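Local coordinates for GTP-binding protein (Thermus thermophilus, PDB 2DBY) that binds guanine nucleotide, here GDP, and probably acts as an ATPase that associates with the 70S ribosome and its 50S subunit, at residues A[14-19]-A[241-246]; A[21-26]-A[249-254]; A[330-333]-A[337-340]. All blocks are in the same frame, centred on the assembly; numbering follows the deposited sequence.

Contact 1: A[14-19]-A[241-246]; sequences KSTLFN and VSARLE. With GDP (guanosine-5'-diphosphate), chain B.
Thr-16 meets Ala-243 through a side chain whose two branches are sorted by one torsion (chi1 -64°): the methyl CG2 stands opposite the backbone N and faces Ala-243, while OG1 stays beside that N and turns to the nucleotide. CG2 comes to 3.5 Å from Ala-243 O and also lies against the backbone N of Arg-244. At the next residue, CB of Leu-17 and CB of Ala-243 touch at 4.1 Å, completing a small apolar seam between the helix starts 14-19 and 243-246. GDP spans both. Its O1A accepts from Thr-16 N and, at 2.9 Å, from Thr-16 OG1; Lys-14 N and Ser-15 N bond to O2B and O3B of the beta-phosphate, and Lys-14 NZ pairs with Asp-75. At the base, O6 of GDP accepts a nearly straight bond from Arg-244 N (3.1 Å, 169°) and another from Ser-242 OG at 3.0 Å. Ser-242 is the N-cap residue of helix 243-250, and the same OG accepts the capping bond from Leu-245 N. Without this hydroxyl, as with an alanine here, O6 would probably lose one of its bonds and Leu-245 N its capping partner. CB of Arg-244 rests near the purine, 3.4 Å from GDP C6, while its NE pairs with Glu-248. Asn-209, through OD1, accepts from Ala-243 N. This joins two of the nucleotide-binding elements of a G domain, the P-loop (Walker A) helix that holds the phosphates and the Ser-Ala loop, G5, that reads the guanine O6.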
loop_
_atom_site.group_PDB
_atom_site.type_symbol
_atom_site.label_atom_id
_atom_site.label_comp_id
_atom_site.label_asym_id
_atom_site.label_seq_id
_atom_site.Cartn_x
_atom_site.Cartn_y
_atom_site.Cartn_z
ATOM N N LYS A 14 16.940 -5.818 -6.247
ATOM C CA LYS A 14 16.211 -4.581 -5.963
ATOM C C LYS A 14 16.453 -3.442 -6.977
ATOM O O LYS A 14 15.504 -2.774 -7.384
ATOM C CB LYS A 14 16.522 -4.070 -4.540
ATOM C CG LYS A 14 15.576 -2.983 -4.068
ATOM C CD LYS A 14 15.809 -2.589 -2.614
ATOM C CE LYS A 14 17.125 -1.878 -2.458
ATOM N NZ LYS A 14 17.011 -0.807 -1.440
ATOM N N SER A 15 17.700 -3.209 -7.396
ATOM C CA SER A 15 17.908 -2.102 -8.331
ATOM C C SER A 15 17.252 -2.422 -9.666
ATOM O O SER A 15 16.771 -1.533 -10.340
ATOM C CB SER A 15 19.399 -1.825 -8.539
ATOM O OG SER A 15 20.048 -2.971 -9.024
ATOM N N THR A 16 17.206 -3.703 -10.012
ATOM C CA THR A 16 16.577 -4.136 -11.253
ATOM C C THR A 16 15.087 -3.845 -11.145
ATOM O O THR A 16 14.489 -3.292 -12.066
ATOM C CB THR A 16 16.803 -5.631 -11.480
ATOM O OG1 THR A 16 18.207 -5.862 -11.646
ATOM C CG2 THR A 16 16.056 -6.110 -12.737
ATOM N N LEU A 17 14.498 -4.187 -10.000
ATOM C CA LEU A 17 13.083 -3.921 -9.788
ATOM C C LEU A 17 12.875 -2.422 -9.861
ATOM O O LEU A 17 11.862 -1.961 -10.361
ATOM C CB LEU A 17 12.614 -4.440 -8.424
ATOM C CG LEU A 17 11.117 -4.259 -8.150
ATOM C CD1 LEU A 17 10.239 -5.011 -9.170
ATOM C CD2 LEU A 17 10.838 -4.783 -6.736
ATOM N N PHE A 18 13.811 -1.639 -9.325
ATOM C CA PHE A 18 13.617 -0.204 -9.463
ATOM C C PHE A 18 13.820 0.349 -10.867
ATOM O O PHE A 18 13.337 1.445 -11.157
ATOM C CB PHE A 18 14.454 0.575 -8.481
ATOM C CG PHE A 18 13.729 0.832 -7.231
ATOM C CD1 PHE A 18 13.846 -0.046 -6.156
ATOM C CD2 PHE A 18 12.809 1.870 -7.167
ATOM C CE1 PHE A 18 13.050 0.099 -5.024
ATOM C CE2 PHE A 18 12.004 2.029 -6.050
ATOM C CZ PHE A 18 12.126 1.133 -4.966
ATOM N N ASN A 19 14.505 -0.365 -11.750
ATOM C CA ASN A 19 14.597 0.151 -13.133
ATOM C C ASN A 19 13.159 0.128 -13.635
ATOM O O ASN A 19 12.680 1.062 -14.284
ATOM C CB ASN A 19 15.416 -0.757 -14.070
ATOM C CG ASN A 19 16.892 -0.745 -13.763
ATOM O OD1 ASN A 19 17.425 0.255 -13.294
ATOM N ND2 ASN A 19 17.569 -1.875 -14.032
ATOM N N VAL A 241 7.541 -12.134 -8.021
ATOM C CA VAL A 241 7.844 -11.397 -9.256
ATOM C C VAL A 241 9.211 -11.790 -9.800
ATOM O O VAL A 241 10.041 -12.367 -9.100
ATOM C CB VAL A 241 7.915 -9.866 -9.001
ATOM C CG1 VAL A 241 6.675 -9.406 -8.248
ATOM C CG2 VAL A 241 9.203 -9.511 -8.239
ATOM N N SER A 242 9.436 -11.504 -11.075
ATOM C CA SER A 242 10.769 -11.664 -11.648
ATOM C C SER A 242 11.160 -10.205 -11.948
ATOM O O SER A 242 10.617 -9.596 -12.878
ATOM C CB SER A 242 10.741 -12.441 -12.972
ATOM O OG SER A 242 11.988 -12.265 -13.613
ATOM N N ALA A 243 12.076 -9.638 -11.165
ATOM C CA ALA A 243 12.504 -8.252 -11.361
ATOM C C ALA A 243 13.045 -8.062 -12.767
ATOM O O ALA A 243 12.794 -7.051 -13.412
ATOM C CB ALA A 243 13.602 -7.886 -10.340
ATOM N N ARG A 244 13.833 -9.018 -13.234
ATOM C CA ARG A 244 14.375 -8.876 -14.577
ATOM C C ARG A 244 13.266 -8.802 -15.622
ATOM O O ARG A 244 13.308 -7.967 -16.536
ATOM C CB ARG A 244 15.309 -10.038 -14.908
ATOM C CG ARG A 244 15.907 -9.931 -16.295
ATOM C CD ARG A 244 17.019 -10.926 -16.506
ATOM N NE ARG A 244 17.421 -10.959 -17.910
ATOM C CZ ARG A 244 18.367 -11.754 -18.396
ATOM N NH1 ARG A 244 19.011 -12.583 -17.582
ATOM N NH2 ARG A 244 18.659 -11.728 -19.693
ATOM N N LEU A 245 12.281 -9.674 -15.507
ATOM C CA LEU A 245 11.173 -9.662 -16.462
ATOM C C LEU A 245 10.425 -8.335 -16.387
ATOM O O LEU A 245 10.049 -7.760 -17.404
ATOM C CB LEU A 245 10.195 -10.799 -16.172
ATOM C CG LEU A 245 8.970 -10.844 -17.102
ATOM C CD1 LEU A 245 9.430 -11.108 -18.535
ATOM C CD2 LEU A 245 8.036 -11.973 -16.644
ATOM N N GLU A 246 10.196 -7.833 -15.175
ATOM C CA GLU A 246 9.484 -6.571 -15.064
ATOM C C GLU A 246 10.242 -5.435 -15.730
ATOM O O GLU A 246 9.635 -4.565 -16.363
ATOM C CB GLU A 246 9.226 -6.212 -13.589
ATOM C CG GLU A 246 8.277 -7.196 -12.910
ATOM C CD GLU A 246 6.962 -7.349 -13.660
ATOM O OE1 GLU A 246 6.573 -8.496 -13.965
ATOM O OE2 GLU A 246 6.322 -6.318 -13.950
HETATM P PB GDP B . 20.511 -5.295 -5.777
HETATM O O1B GDP B . 21.926 -5.443 -5.237
HETATM O O2B GDP B . 19.412 -5.860 -4.725
HETATM O O3B GDP B . 20.170 -4.017 -6.539
HETATM O O3A GDP B . 20.471 -6.437 -6.951
HETATM P PA GDP B . 20.509 -6.271 -8.556
HETATM O O1A GDP B . 19.361 -5.477 -9.008
HETATM O O2A GDP B . 21.879 -5.555 -9.003
HETATM O "O5'" GDP B . 20.418 -7.742 -9.217
HETATM C "C5'" GDP B . 21.565 -8.510 -8.834
HETATM C "C4'" GDP B . 21.852 -9.559 -9.937
HETATM O "O4'" GDP B . 20.717 -10.492 -10.136
HETATM C "C3'" GDP B . 22.084 -8.976 -11.325
HETATM O "O3'" GDP B . 23.139 -9.297 -12.231
HETATM C "C2'" GDP B . 20.651 -8.938 -11.917
HETATM O "O2'" GDP B . 20.797 -9.019 -13.355
HETATM C "C1'" GDP B . 20.166 -10.322 -11.512
HETATM N N9 GDP B . 18.680 -10.424 -11.424
HETATM C C8 GDP B . 17.828 -9.567 -10.752
HETATM N N7 GDP B . 16.590 -9.963 -10.875
HETATM C C5 GDP B . 16.559 -11.093 -11.630
HETATM C C6 GDP B . 15.517 -11.968 -12.089
HETATM O O6 GDP B . 14.364 -11.741 -11.803
HETATM N N1 GDP B . 15.851 -13.065 -12.860
HETATM C C2 GDP B . 17.172 -13.316 -13.182
HETATM N N2 GDP B . 17.479 -14.412 -13.947
HETATM N N3 GDP B . 18.156 -12.510 -12.761
HETATM C C4 GDP B . 17.899 -11.404 -11.994
#

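Contact 2: A[21-26]-A[249-254]; sequences LTRANA and LAELSG
Arg-23 and Glu-251 extend alongside each other in the same direction, so that the arginine lies along the glutamate instead of meeting it end on. The contact joins the end region of the P-loop helix 14-25 of the G domain to that of helix 243-250 and the residues following it, at the protein surface. The guanidinium and carboxylate planes are only 15° apart. Between these two side chains, a methylene lies against a flat group: Glu-251 CG sits over one face of the guanidinium, 3.8 Å from Arg-23 NH1, with CB of the glutamate over the same group toward its rim. A long salt bridge probably adds some attraction. Arg-23 NH2 and Glu-251 OE1 are 4.0 Å apart, and with the carboxylate oxygen displaced from the plane of the guanidinium, the pair is electrostatic and not a hydrogen bond. Nearer the backbone, Arg-23 reaches across with its chain extended from CG to NE, laying CB and CD against the methyl of Ala-250; the closer of these, CD, is 3.8 Å from Ala-250 CB. Behind this exposed layer, Leu-21 and Ala-24 turn to Leu-271 of helix 270-281, while Leu-249 packs on helix 254-263. A water in the plane of the guanidinium, at its edge, ties the arginine to the opposite backbone, accepting from Arg-23 NH1 at 2.9 Å and donating to Ala-250 O at 2.7 Å.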
loop_
_atom_site.group_PDB
_atom_site.type_symbol
_atom_site.label_atom_id
_atom_site.label_comp_id
_atom_site.label_asym_id
_atom_site.label_seq_id
_atom_site.Cartn_x
_atom_site.Cartn_y
_atom_site.Cartn_z
ATOM N N LEU A 21 10.302 0.170 -11.847
ATOM C CA LEU A 21 9.471 1.121 -11.156
ATOM C C LEU A 21 9.716 2.540 -11.667
ATOM O O LEU A 21 8.771 3.308 -11.836
ATOM C CB LEU A 21 9.750 1.031 -9.647
ATOM C CG LEU A 21 9.189 -0.240 -9.008
ATOM C CD1 LEU A 21 9.767 -0.437 -7.599
ATOM C CD2 LEU A 21 7.660 -0.127 -8.946
ATOM N N THR A 22 10.976 2.897 -11.918
ATOM C CA THR A 22 11.218 4.262 -12.398
ATOM C C THR A 22 10.632 4.439 -13.804
ATOM O O THR A 22 10.127 5.506 -14.140
ATOM C CB THR A 22 12.715 4.615 -12.318
ATOM O OG1 THR A 22 13.113 4.568 -10.939
ATOM C CG2 THR A 22 12.980 6.051 -12.844
ATOM N N ARG A 23 10.682 3.403 -14.626
ATOM C CA ARG A 23 10.059 3.523 -15.948
ATOM C C ARG A 23 8.535 3.688 -15.791
ATOM O O ARG A 23 7.904 4.553 -16.421
ATOM C CB ARG A 23 10.368 2.276 -16.799
ATOM C CG ARG A 23 11.808 2.212 -17.261
ATOM C CD ARG A 23 12.070 0.886 -17.963
ATOM N NE ARG A 23 13.401 0.783 -18.579
ATOM C CZ ARG A 23 13.712 1.332 -19.755
ATOM N NH1 ARG A 23 12.796 2.039 -20.430
ATOM N NH2 ARG A 23 14.921 1.144 -20.274
ATOM N N ALA A 24 7.931 2.859 -14.951
ATOM C CA ALA A 24 6.492 2.939 -14.738
ATOM C C ALA A 24 6.057 4.314 -14.223
ATOM O O ALA A 24 5.004 4.842 -14.607
ATOM C CB ALA A 24 6.055 1.839 -13.770
ATOM N N ASN A 25 6.898 4.911 -13.387
ATOM C CA ASN A 25 6.609 6.214 -12.791
ATOM C C ASN A 25 6.519 7.297 -13.880
ATOM O O ASN A 25 5.775 8.260 -13.738
ATOM C CB ASN A 25 7.692 6.525 -11.764
ATOM C CG ASN A 25 7.501 7.870 -11.077
ATOM O OD1 ASN A 25 6.486 8.112 -10.431
ATOM N ND2 ASN A 25 8.499 8.739 -11.203
ATOM N N ALA A 26 7.244 7.108 -14.987
ATOM C CA ALA A 26 7.214 8.105 -16.064
ATOM C C ALA A 26 5.893 8.070 -16.835
ATOM O O ALA A 26 5.659 8.918 -17.708
ATOM C CB ALA A 26 8.390 7.883 -17.023
ATOM N N LEU A 249 9.695 -5.849 -19.524
ATOM C CA LEU A 249 8.343 -5.472 -19.922
ATOM C C LEU A 249 8.072 -3.960 -19.852
ATOM O O LEU A 249 7.343 -3.422 -20.697
ATOM C CB LEU A 249 7.303 -6.191 -19.058
ATOM C CG LEU A 249 7.231 -7.714 -19.225
ATOM C CD1 LEU A 249 6.421 -8.315 -18.068
ATOM C CD2 LEU A 249 6.562 -8.058 -20.565
ATOM N N ALA A 250 8.648 -3.292 -18.860
ATOM C CA ALA A 250 8.444 -1.855 -18.655
ATOM C C ALA A 250 9.009 -1.020 -19.794
ATOM O O ALA A 250 8.656 0.138 -19.942
ATOM C CB ALA A 250 9.072 -1.415 -17.327
ATOM N N GLU A 251 9.905 -1.599 -20.578
ATOM C CA GLU A 251 10.490 -0.885 -21.717
ATOM C C GLU A 251 9.516 -0.863 -22.895
ATOM O O GLU A 251 9.644 -0.040 -23.819
ATOM C CB GLU A 251 11.787 -1.591 -22.129
ATOM C CG GLU A 251 12.684 -0.780 -22.993
ATOM C CD GLU A 251 13.972 -1.506 -23.332
ATOM O OE1 GLU A 251 14.539 -2.182 -22.449
ATOM O OE2 GLU A 251 14.421 -1.372 -24.488
ATOM N N LEU A 252 8.554 -1.774 -22.886
ATOM C CA LEU A 252 7.576 -1.867 -23.975
ATOM C C LEU A 252 6.305 -1.073 -23.726
ATOM O O LEU A 252 6.041 -0.607 -22.617
ATOM C CB LEU A 252 7.196 -3.347 -24.194
ATOM C CG LEU A 252 8.361 -4.303 -24.494
ATOM C CD1 LEU A 252 7.817 -5.736 -24.533
ATOM C CD2 LEU A 252 9.044 -3.918 -25.820
ATOM N N SER A 253 5.509 -0.904 -24.775
ATOM C CA SER A 253 4.231 -0.224 -24.606
ATOM C C SER A 253 3.381 -1.174 -23.762
ATOM O O SER A 253 3.632 -2.383 -23.726
ATOM C CB SER A 253 3.563 -0.002 -25.958
ATOM O OG SER A 253 3.157 -1.242 -26.507
ATOM N N GLY A 254 2.370 -0.646 -23.085
ATOM C CA GLY A 254 1.536 -1.506 -22.257
ATOM C C GLY A 254 0.831 -2.594 -23.056
ATOM O O GLY A 254 0.661 -3.725 -22.576
HETATM O O HOH W 1 9.991 2.513 -20.120
#

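Contact 3: A[330-333]-A[337-340]; sequences DKLV and GWAR
The indole of Trp-338 takes a methyl of Leu-332 on one face, while at its edge NE1 donates to the backbone O of Ala-290. CD2 of the leucine stands over the six-membered ring, 4.3 Å from its centroid and 20° off the normal, a CH-pi contact displaced toward the rim; its nearest ring atoms, Trp-338 CE2 and CZ2, are both 4.1 Å from Leu-332 CD2. The ring of Phe-57, from helix 48-57, also meets the indole, inclined to it. Leu-332 and Trp-338 belong to consecutive helices, 329-335 and 338-343, joined by a short connection in the C-terminal, ubiquitin-like (TGS) domain, and both side chains lie on strands 323-328 and 360-365 of its small antiparallel sheet. With CG of Leu-332 anti to the backbone N (chi1 -176°), the isobutyl group extends to the next helix and divides its work: CD2 goes to the indole, while CD1 lies 3.3 Å from Gly-337 O. Gly-337 is the N-cap residue of helix 338-343, and its positive phi would press a CB against the preceding carbonyl O. Its N donates a weak hydrogen bond to Leu-332 O, 3.4 Å long and bent to 133°.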
loop_
_atom_site.group_PDB
_atom_site.type_symbol
_atom_site.label_atom_id
_atom_site.label_comp_id
_atom_site.label_asym_id
_atom_site.label_seq_id
_atom_site.Cartn_x
_atom_site.Cartn_y
_atom_site.Cartn_z
ATOM N N ASP A 330 -20.814 -0.633 -10.520
ATOM C CA ASP A 330 -21.485 -1.651 -11.315
ATOM C C ASP A 330 -22.958 -1.330 -11.535
ATOM O O ASP A 330 -23.526 -1.684 -12.572
ATOM C CB ASP A 330 -21.352 -3.023 -10.661
ATOM C CG ASP A 330 -21.753 -3.014 -9.209
ATOM O OD1 ASP A 330 -22.499 -3.918 -8.780
ATOM O OD2 ASP A 330 -21.312 -2.109 -8.489
ATOM N N LYS A 331 -23.563 -0.649 -10.567
ATOM C CA LYS A 331 -24.972 -0.287 -10.685
ATOM C C LYS A 331 -25.103 0.928 -11.599
ATOM O O LYS A 331 -26.118 1.091 -12.283
ATOM C CB LYS A 331 -25.572 0.017 -9.302
ATOM C CG LYS A 331 -25.539 -1.143 -8.323
ATOM C CD LYS A 331 -26.191 -2.404 -8.868
ATOM C CE LYS A 331 -27.704 -2.249 -9.075
ATOM N NZ LYS A 331 -28.314 -3.505 -9.625
ATOM N N LEU A 332 -24.098 1.801 -11.611
ATOM C CA LEU A 332 -24.160 2.949 -12.506
ATOM C C LEU A 332 -24.031 2.401 -13.937
ATOM O O LEU A 332 -24.708 2.856 -14.866
ATOM C CB LEU A 332 -23.021 3.942 -12.221
ATOM C CG LEU A 332 -23.020 5.250 -13.020
ATOM C CD1 LEU A 332 -24.394 5.954 -12.879
ATOM C CD2 LEU A 332 -21.889 6.162 -12.494
ATOM N N VAL A 333 -23.140 1.432 -14.116
ATOM C CA VAL A 333 -22.949 0.835 -15.438
ATOM C C VAL A 333 -24.224 0.078 -15.850
ATOM O O VAL A 333 -24.678 0.189 -16.993
ATOM C CB VAL A 333 -21.750 -0.149 -15.442
ATOM C CG1 VAL A 333 -21.675 -0.919 -16.768
ATOM C CG2 VAL A 333 -20.437 0.651 -15.239
ATOM N N GLY A 337 -26.183 5.252 -16.826
ATOM C CA GLY A 337 -25.907 6.665 -16.648
ATOM C C GLY A 337 -26.488 7.169 -15.342
ATOM O O GLY A 337 -27.150 6.422 -14.628
ATOM N N TRP A 338 -26.235 8.438 -15.030
ATOM C CA TRP A 338 -26.724 9.030 -13.797
ATOM C C TRP A 338 -28.229 9.243 -13.829
ATOM O O TRP A 338 -28.926 8.884 -12.882
ATOM C CB TRP A 338 -26.057 10.374 -13.541
ATOM C CG TRP A 338 -24.648 10.296 -13.047
ATOM C CD1 TRP A 338 -23.520 10.617 -13.738
ATOM C CD2 TRP A 338 -24.227 9.925 -11.731
ATOM N NE1 TRP A 338 -22.413 10.479 -12.929
ATOM C CE2 TRP A 338 -22.820 10.053 -11.692
ATOM C CE3 TRP A 338 -24.900 9.502 -10.582
ATOM C CZ2 TRP A 338 -22.078 9.775 -10.551
ATOM C CZ3 TRP A 338 -24.154 9.220 -9.437
ATOM C CH2 TRP A 338 -22.755 9.359 -9.436
ATOM N N ALA A 339 -28.718 9.830 -14.918
ATOM C CA ALA A 339 -30.155 10.096 -15.055
ATOM C C ALA A 339 -30.920 8.773 -14.974
ATOM O O ALA A 339 -31.949 8.670 -14.297
ATOM C CB ALA A 339 -30.420 10.787 -16.375
ATOM N N ARG A 340 -30.407 7.758 -15.667
ATOM C CA ARG A 340 -31.031 6.445 -15.655
ATOM C C ARG A 340 -30.956 5.746 -14.308
ATOM O O ARG A 340 -31.908 5.099 -13.897
ATOM C CB ARG A 340 -30.420 5.567 -16.750
ATOM C CG ARG A 340 -30.815 6.014 -18.142
ATOM C CD ARG A 340 -31.306 4.838 -18.959
ATOM N NE ARG A 340 -30.238 4.248 -19.752
ATOM C CZ ARG A 340 -30.323 3.067 -20.361
ATOM N NH1 ARG A 340 -31.432 2.342 -20.265
ATOM N NH2 ARG A 340 -29.300 2.616 -21.075
#

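Contacts 1 and 2 are successive levels of one helix pair. Both join helix 14-25 to helix 243-250 within the G domain, their centres about 11 Å apart, from the GDP site at the helix starts to their C-terminal ends. Their segments alternate along the chain; each contact brings together regions more than 200 residues apart. Contact 3 follows later in the sequence and lies in the C-terminal domain, its centre about 40 Å from that of contact 1 and about 34 Å from that of contact 2. It joins near neighbours, helices 329-335 and 338-343, and touches neither of the others. The nucleotide site and this local packing thus belong to separate domains.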